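Local coordinates for NAD(P)H dehydrogenase (quinone) (Deinococcus radiodurans, PDB 1YDG), which catalyses the two-electron reduction of quinones to quinols by NADH or NADPH, using one bound FMN per monomer in a homotetramer, at residues T46-Q49 / D50-D53; A184-R187 / H188-R192. One frame throughout, in Å; residues are numbered along the deposited sequence.

Contact 1: T46-Q49 / D50-D53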
loop_
_atom_site.group_PDB
_atom_site.type_symbol
_atom_site.label_atom_id
_atom_site.label_comp_id
_atom_site.label_asym_id
_atom_site.label_seq_id
_atom_site.Cartn_x
_atom_site.Cartn_y
_atom_site.Cartn_z
ATOM N N THR B 46 -17.319 -17.740 -8.508
ATOM C CA THR B 46 -16.494 -18.924 -8.663
ATOM C C THR B 46 -16.661 -19.937 -7.528
ATOM O O THR B 46 -16.245 -21.093 -7.675
ATOM C CB THR B 46 -15.010 -18.532 -8.745
ATOM O OG1 THR B 46 -14.653 -17.825 -7.557
ATOM C CG2 THR B 46 -14.763 -17.624 -9.945
ATOM N N ALA B 47 -17.232 -19.517 -6.397
ATOM C CA ALA B 47 -17.365 -20.418 -5.236
ATOM C C ALA B 47 -18.073 -21.719 -5.597
ATOM O O ALA B 47 -19.031 -21.702 -6.364
ATOM C CB ALA B 47 -18.095 -19.738 -4.110
ATOM N N PRO B 48 -17.608 -22.853 -5.038
ATOM C CA PRO B 48 -18.358 -24.096 -5.256
ATOM C C PRO B 48 -19.752 -23.988 -4.634
ATOM O O PRO B 48 -19.922 -23.281 -3.633
ATOM C CB PRO B 48 -17.517 -25.175 -4.551
ATOM C CG PRO B 48 -16.271 -24.513 -4.070
ATOM C CD PRO B 48 -16.420 -23.037 -4.184
ATOM N N GLN B 49 -20.734 -24.668 -5.231
ATOM C CA GLN B 49 -22.121 -24.571 -4.776
ATOM C C GLN B 49 -22.300 -24.973 -3.310
ATOM O O GLN B 49 -23.136 -24.399 -2.605
ATOM C CB GLN B 49 -23.045 -25.427 -5.641
ATOM C CG GLN B 49 -24.511 -25.203 -5.349
ATOM C CD GLN B 49 -24.912 -23.742 -5.459
ATOM O OE1 GLN B 49 -24.626 -23.094 -6.451
ATOM N NE2 GLN B 49 -25.576 -23.223 -4.437
ATOM N N ASP B 50 -21.527 -25.959 -2.857
ATOM C CA ASP B 50 -21.626 -26.417 -1.467
ATOM C C ASP B 50 -21.058 -25.406 -0.455
ATOM O O ASP B 50 -21.427 -25.441 0.716
ATOM C CB ASP B 50 -21.028 -27.819 -1.291
ATOM C CG ASP B 50 -19.511 -27.850 -1.410
ATOM O OD1 ASP B 50 -18.905 -28.819 -0.892
ATOM O OD2 ASP B 50 -18.921 -26.939 -2.027
ATOM N N VAL B 51 -20.198 -24.491 -0.907
ATOM C CA VAL B 51 -19.786 -23.347 -0.068
ATOM C C VAL B 51 -20.884 -22.272 -0.036
ATOM O O VAL B 51 -21.206 -21.722 1.020
ATOM C CB VAL B 51 -18.452 -22.725 -0.550
ATOM C CG1 VAL B 51 -18.109 -21.451 0.253
ATOM C CG2 VAL B 51 -17.318 -23.735 -0.420
ATOM N N ILE B 52 -21.456 -21.979 -1.200
ATOM C CA ILE B 52 -22.591 -21.049 -1.286
ATOM C C ILE B 52 -23.761 -21.573 -0.424
ATOM O O ILE B 52 -24.415 -20.822 0.302
ATOM C CB ILE B 52 -23.048 -20.869 -2.751
ATOM C CG1 ILE B 52 -21.937 -20.212 -3.575
ATOM C CG2 ILE B 52 -24.332 -20.030 -2.797
ATOM C CD1 ILE B 52 -22.127 -20.319 -5.102
ATOM N N ASP B 53 -24.004 -22.878 -0.511
ATOM C CA ASP B 53 -25.053 -23.553 0.271
ATOM C C ASP B 53 -24.914 -23.450 1.804
ATOM O O ASP B 53 -25.834 -23.800 2.531
ATOM C CB ASP B 53 -25.058 -25.025 -0.093
ATOM C CG ASP B 53 -25.757 -25.315 -1.399
ATOM O OD1 ASP B 53 -26.358 -24.407 -2.025
ATOM O OD2 ASP B 53 -25.697 -26.488 -1.796
#
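Ala47 turns its methyl group onto Ile52, CB lying 3.9 Å from Ile52 CG1, while its carbonyl O rests near CD1 at the end of the same side chain. Trp58 of helix 56-64 packs against both residues, so this apolar patch is where the short turn leans on the next helix. Pro48 sits at the N-cap of helix 49-52. Its CG and CD both lie 3.9 Å from Val51 CG2, and its CB touches Asp50 OD2. Pro48 O takes two backbone N-H groups: Val51 N at 3.0 Å comes from well above the carbonyl plane, whereas Ile52 N at 3.2 Å lies in that plane and bonds much straighter. This is the first turn of a short helix in the link that follows strand 37-42 of the flavodoxin-like fold. Gln49 O receives Asp53 N at 2.7 Å. The side chain of Gln49 starts anti to its backbone N (chi1 -171°) and then bends at chi2, which swings the amide across to Asp53. There NE2 donates to OD1 at 2.8 Å, with a nearly straight N-H...O angle of 165°; OD1 lies in the amide plane, but NE2 stands above the carboxylate plane, the two planes being 55° apart.

Contact 2: A184-R187 / H188-R192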
loop_
_atom_site.group_PDB
_atom_site.type_symbol
_atom_site.label_atom_id
_atom_site.label_comp_id
_atom_site.label_asym_id
_atom_site.label_seq_id
_atom_site.Cartn_x
_atom_site.Cartn_y
_atom_site.Cartn_z
ATOM N N ALA B 184 -25.076 8.533 0.182
ATOM C CA ALA B 184 -24.724 9.860 -0.351
ATOM C C ALA B 184 -23.268 9.912 -0.781
ATOM O O ALA B 184 -22.909 10.608 -1.733
ATOM C CB ALA B 184 -24.997 10.920 0.702
ATOM N N SER B 185 -22.439 9.154 -0.080
ATOM C CA SER B 185 -21.033 9.005 -0.409
ATOM C C SER B 185 -20.878 8.382 -1.802
ATOM O O SER B 185 -20.177 8.917 -2.674
ATOM C CB SER B 185 -20.370 8.143 0.660
ATOM O OG SER B 185 -18.975 8.313 0.673
ATOM N N ILE B 186 -21.587 7.278 -2.022
ATOM C CA ILE B 186 -21.576 6.588 -3.306
ATOM C C ILE B 186 -22.076 7.513 -4.412
ATOM O O ILE B 186 -21.422 7.647 -5.438
ATOM C CB ILE B 186 -22.438 5.296 -3.234
ATOM C CG1 ILE B 186 -21.762 4.264 -2.334
ATOM C CG2 ILE B 186 -22.694 4.715 -4.616
ATOM C CD1 ILE B 186 -22.717 3.262 -1.735
ATOM N N ARG B 187 -23.223 8.160 -4.186
ATOM C CA ARG B 187 -23.823 9.053 -5.192
ATOM C C ARG B 187 -22.863 10.139 -5.667
ATOM O O ARG B 187 -22.756 10.422 -6.868
ATOM C CB ARG B 187 -25.098 9.722 -4.648
ATOM C CG ARG B 187 -26.285 8.782 -4.412
ATOM C CD ARG B 187 -27.647 9.536 -4.282
ATOM N NE ARG B 187 -27.775 10.382 -3.078
ATOM C CZ ARG B 187 -28.204 9.974 -1.876
ATOM N NH1 ARG B 187 -28.538 8.708 -1.650
ATOM N NH2 ARG B 187 -28.289 10.842 -0.875
ATOM N N HIS B 188 -22.186 10.770 -4.720
ATOM C CA HIS B 188 -21.266 11.857 -5.025
ATOM C C HIS B 188 -20.057 11.357 -5.803
ATOM O O HIS B 188 -19.655 11.964 -6.813
ATOM C CB HIS B 188 -20.815 12.564 -3.740
ATOM C CG HIS B 188 -19.675 13.515 -3.950
ATOM N ND1 HIS B 188 -19.830 14.732 -4.586
ATOM C CD2 HIS B 188 -18.355 13.408 -3.657
ATOM C CE1 HIS B 188 -18.656 15.340 -4.659
ATOM N NE2 HIS B 188 -17.746 14.561 -4.096
ATOM N N GLN B 189 -19.490 10.255 -5.328
ATOM C CA GLN B 189 -18.353 9.603 -6.002
ATOM C C GLN B 189 -18.625 9.364 -7.482
ATOM O O GLN B 189 -17.791 9.690 -8.324
ATOM C CB GLN B 189 -18.001 8.288 -5.334
ATOM C CG GLN B 189 -16.783 7.588 -5.950
ATOM C CD GLN B 189 -16.396 6.333 -5.227
ATOM O OE1 GLN B 189 -16.577 6.223 -4.013
ATOM N NE2 GLN B 189 -15.836 5.360 -5.969
ATOM N N VAL B 190 -19.796 8.813 -7.777
ATOM C CA VAL B 190 -20.182 8.456 -9.138
ATOM C C VAL B 190 -20.542 9.705 -9.939
ATOM O O VAL B 190 -20.097 9.858 -11.065
ATOM C CB VAL B 190 -21.357 7.452 -9.145
ATOM C CG1 VAL B 190 -21.821 7.138 -10.588
ATOM C CG2 VAL B 190 -20.962 6.145 -8.429
ATOM N N ARG B 191 -21.330 10.607 -9.347
ATOM C CA ARG B 191 -21.729 11.838 -10.021
ATOM C C ARG B 191 -20.468 12.623 -10.424
ATOM O O ARG B 191 -20.330 13.105 -11.542
ATOM C CB ARG B 191 -22.667 12.651 -9.106
ATOM C CG ARG B 191 -22.991 14.072 -9.550
ATOM C CD ARG B 191 -24.014 14.737 -8.607
ATOM N NE ARG B 191 -23.416 15.018 -7.291
ATOM C CZ ARG B 191 -23.788 14.487 -6.114
ATOM N NH1 ARG B 191 -24.809 13.631 -6.012
ATOM N NH2 ARG B 191 -23.128 14.838 -5.008
ATOM N N ARG B 192 -19.534 12.706 -9.498
ATOM C CA ARG B 192 -18.292 13.408 -9.730
ATOM C C ARG B 192 -17.477 12.766 -10.841
ATOM O O ARG B 192 -16.960 13.457 -11.710
ATOM C CB ARG B 192 -17.508 13.418 -8.433
ATOM C CG ARG B 192 -16.096 13.858 -8.575
ATOM C CD ARG B 192 -15.433 13.881 -7.189
ATOM N NE ARG B 192 -13.993 13.927 -7.354
ATOM C CZ ARG B 192 -13.322 15.016 -7.685
ATOM N NH1 ARG B 192 -13.963 16.166 -7.872
ATOM N NH2 ARG B 192 -12.010 14.955 -7.833
HETATM O O HOH W 1 -24.279 12.737 -2.570
#
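Arg191 folds back over the turn that carries Arg187 and His188. With chi1 at 170° its chain points away from the backbone N, continues straight through chi2 and bends at chi3, which lays the guanidinium flat over the backbone: His188 CA is 3.5 Å above its plane, offset toward the rim, and Arg187 O lies over the same face. NH2 reaches the edge of the His188 ring in the ring plane, where it makes a weak bond to ND1 at 3.3 Å. A water at the guanidinium edge donates to Ala184 O at 2.7 Å and accepts weakly from Arg191 NH2, linking the side chain to the preceding turn.

Arg187 takes another course. Its chain bends at chi3 so that one guanidinium face covers Ala184, with CA 3.7 Å above the plane. The two guanidinium groups are not in contact, Arg187 NE being 5.3 Å from Arg191 NH1. Salt bridges to Glu180 and Glu26 probably offset the charge of Arg187, while Arg191 NH2 has a long, weak ion pair with Asp156.

Ile186 and Val190 touch loosely, CG2 to CG2 at 4.4 Å; Val190 CG2 sits closer to Ile186 O, at 3.4 Å. Thr155 is hydrogen-bonded to His188 NE2, and the buried amide of Gln189 extends to Ser119, Ala120 O and Ala169 N, which satisfy both its ends.

Backbone i to i+4 bonds run from Ala184 O to His188 N through to Arg187 O and Arg191 N. The whole is a regular alpha-helical segment of helix 180-204, which packs beside helix 19-33, where Ile186 and Val190 meet Ala27, and against strand 117-124 in the alpha/beta sandwich of a flavodoxin-like fold.

How the contacts relate
From the N terminus, strand 8-13, helix 19-33 and strand 37-42 come first; contact 1 then forms a local turn after that strand and packs this turn onto helix 56-64. Strands 81-89 and 117-124 follow before contact 2 occurs within helix 180-204, near the C terminus. Neither contact closes a long loop, and the two lie in series without nesting or crossing. The centres of contact 1 and contact 2 are about 33 Å apart, on opposite sides of the chain's centre. Contact 1 belongs to the surface, whereas contact 2 is buried and ties the last helix to helix 19-33, helix 157-162 and strand 117-124.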